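Local atomic coordinates of effector protein hopAB2 (Pseudomonas syringae pv. tomato, PDB entry 3HGL), a protein that acts as a virulence effector suppressing plant immunity in susceptible hosts and is recognised by the tomato Pto resistance protein, the part here being its Pto-interaction domain. Residues 14-17 against 22-25. Sequence-based numbering, arbitrary orientation.
Sequences QQLV and DISH
I23 reaches across to L16 and V17 through a single methyl group, and the contact is wholly apolar. Its CG2 lies 4.0 Å from L16 CB, at the root of the leucine, and 4.3 Å from CG2 of V17, one branch of the valine. The I23 torsion (chi1 55°) sets CG1 between backbone N and carbonyl carbon and turns CG2, anti to the carbonyl carbon, to the helix 5-18 side. L16 and I23 both also touch L75 of helix 66-80, while L16 packs further on I48 and F49 of helix 43-52; V17 sits at the exposed margin.

No hydrogen bond crosses between the segments; the cap of helix 23-35 is built within 22-25, with D22 as N-cap. S24 N meets D22 OD1 from above the carboxylate plane at 3.1 Å, in a bent bond (141° at the hydrogen). S24 OG meets the same oxygen, D22 OD1, on the syn side at 2.7 Å. Two donors thus hold one carboxylate oxygen over the helix start, where the negative charge probably interacts favourably with the helix dipole.

The arrangement is that of two consecutive helices, 5-18 and 23-35, joined by a short connection and packed at the junction through I23, the second N-capped by aspartate, within the all-helical Pto-interaction domain.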
ATOM      1  N   GLN A  14      -7.698   2.297  -5.975  1.00 29.92           N
ATOM      2  CA  GLN A  14      -8.728   3.269  -6.325  1.00 29.47           C
ATOM      3  C   GLN A  14      -8.772   4.384  -5.288  1.00 29.16           C
ATOM      4  O   GLN A  14      -8.853   5.566  -5.633  1.00 27.73           O
ATOM      5  CB  GLN A  14     -10.098   2.585  -6.395  1.00 33.36           C
ATOM      6  CG  GLN A  14     -10.221   1.551  -7.496  1.00 38.62           C
ATOM      7  CD  GLN A  14     -10.253   2.180  -8.871  1.00 43.75           C
ATOM      8  OE1 GLN A  14     -11.187   2.908  -9.208  1.00 47.57           O
ATOM      9  NE2 GLN A  14      -9.230   1.912  -9.670  1.00 44.93           N
ATOM     10  N   GLN A  15      -8.714   4.003  -4.015  1.00 27.01           N
ATOM     11  CA  GLN A  15      -8.752   4.979  -2.932  1.00 27.19           C
ATOM     12  C   GLN A  15      -7.546   5.920  -3.003  1.00 27.18           C
ATOM     13  O   GLN A  15      -7.694   7.136  -2.874  1.00 27.61           O
ATOM     14  CB  GLN A  15      -8.781   4.268  -1.574  1.00 26.65           C
ATOM     15  CG  GLN A  15      -8.875   5.215  -0.380  1.00 27.98           C
ATOM     16  CD  GLN A  15      -9.078   4.486   0.937  1.00 28.81           C
ATOM     17  OE1 GLN A  15      -8.983   3.261   1.004  1.00 29.19           O
ATOM     18  NE2 GLN A  15      -9.352   5.245   1.999  1.00 29.22           N
ATOM     19  N   LEU A  16      -6.359   5.357  -3.211  1.00 27.34           N
ATOM     20  CA  LEU A  16      -5.145   6.166  -3.302  1.00 28.04           C
ATOM     21  C   LEU A  16      -5.255   7.193  -4.423  1.00 28.82           C
ATOM     22  O   LEU A  16      -5.014   8.381  -4.215  1.00 30.94           O
ATOM     23  CB  LEU A  16      -3.929   5.266  -3.548  1.00 25.25           C
ATOM     24  CG  LEU A  16      -3.477   4.455  -2.327  1.00 26.17           C
ATOM     25  CD1 LEU A  16      -2.551   3.328  -2.760  1.00 23.02           C
ATOM     26  CD2 LEU A  16      -2.785   5.386  -1.329  1.00 26.51           C
ATOM     27  N   VAL A  17      -5.614   6.724  -5.612  1.00 31.10           N
ATOM     28  CA  VAL A  17      -5.755   7.596  -6.770  1.00 32.89           C
ATOM     29  C   VAL A  17      -6.792   8.678  -6.492  1.00 33.62           C
ATOM     30  O   VAL A  17      -6.538   9.865  -6.694  1.00 33.16           O
ATOM     31  CB  VAL A  17      -6.180   6.791  -8.024  1.00 34.07           C
ATOM     32  CG1 VAL A  17      -6.366   7.726  -9.213  1.00 37.29           C
ATOM     33  CG2 VAL A  17      -5.129   5.731  -8.343  1.00 35.49           C
ATOM     34  N   ASP A  22       0.379   9.946  -4.923  1.00 30.48           N
ATOM     35  CA  ASP A  22       1.277   9.662  -6.039  1.00 29.04           C
ATOM     36  C   ASP A  22       1.616   8.175  -5.901  1.00 28.16           C
ATOM     37  O   ASP A  22       2.514   7.802  -5.142  1.00 26.11           O
ATOM     38  CB  ASP A  22       2.540  10.523  -5.920  1.00 30.14           C
ATOM     39  CG  ASP A  22       3.653  10.069  -6.846  1.00 31.72           C
ATOM     40  OD1 ASP A  22       3.381   9.301  -7.792  1.00 30.52           O
ATOM     41  OD2 ASP A  22       4.810  10.498  -6.633  1.00 35.62           O
ATOM     42  N   ILE A  23       0.895   7.322  -6.624  1.00 27.02           N
ATOM     43  CA  ILE A  23       1.124   5.890  -6.492  1.00 27.00           C
ATOM     44  C   ILE A  23       2.509   5.383  -6.871  1.00 26.14           C
ATOM     45  O   ILE A  23       2.878   4.269  -6.490  1.00 24.28           O
ATOM     46  CB  ILE A  23       0.029   5.059  -7.220  1.00 29.91           C
ATOM     47  CG1 ILE A  23      -0.082   5.468  -8.685  1.00 31.25           C
ATOM     48  CG2 ILE A  23      -1.308   5.253  -6.516  1.00 30.14           C
ATOM     49  CD1 ILE A  23      -0.993   4.544  -9.487  1.00 33.25           C
ATOM     50  N   SER A  24       3.286   6.176  -7.608  1.00 26.08           N
ATOM     51  CA  SER A  24       4.642   5.740  -7.940  1.00 26.47           C
ATOM     52  C   SER A  24       5.409   5.821  -6.617  1.00 25.06           C
ATOM     53  O   SER A  24       6.242   4.968  -6.310  1.00 26.00           O
ATOM     54  CB  SER A  24       5.288   6.648  -9.009  1.00 26.09           C
ATOM     55  OG  SER A  24       5.549   7.959  -8.522  1.00 27.43           O
ATOM     56  N   HIS A  25       5.100   6.844  -5.826  1.00 25.81           N
ATOM     57  CA  HIS A  25       5.733   7.014  -4.519  1.00 24.34           C
ATOM     58  C   HIS A  25       5.214   5.936  -3.562  1.00 23.40           C
ATOM     59  O   HIS A  25       5.964   5.388  -2.757  1.00 22.25           O
ATOM     60  CB  HIS A  25       5.433   8.411  -3.953  1.00 23.83           C
ATOM     61  CG  HIS A  25       5.905   8.612  -2.543  1.00 25.21           C
ATOM     62  ND1 HIS A  25       5.126   8.313  -1.446  1.00 24.92           N
ATOM     63  CD2 HIS A  25       7.086   9.059  -2.053  1.00 25.65           C
ATOM     64  CE1 HIS A  25       5.804   8.566  -0.340  1.00 25.02           C
ATOM     65  NE2 HIS A  25       6.997   9.019  -0.681  1.00 26.38           N
TER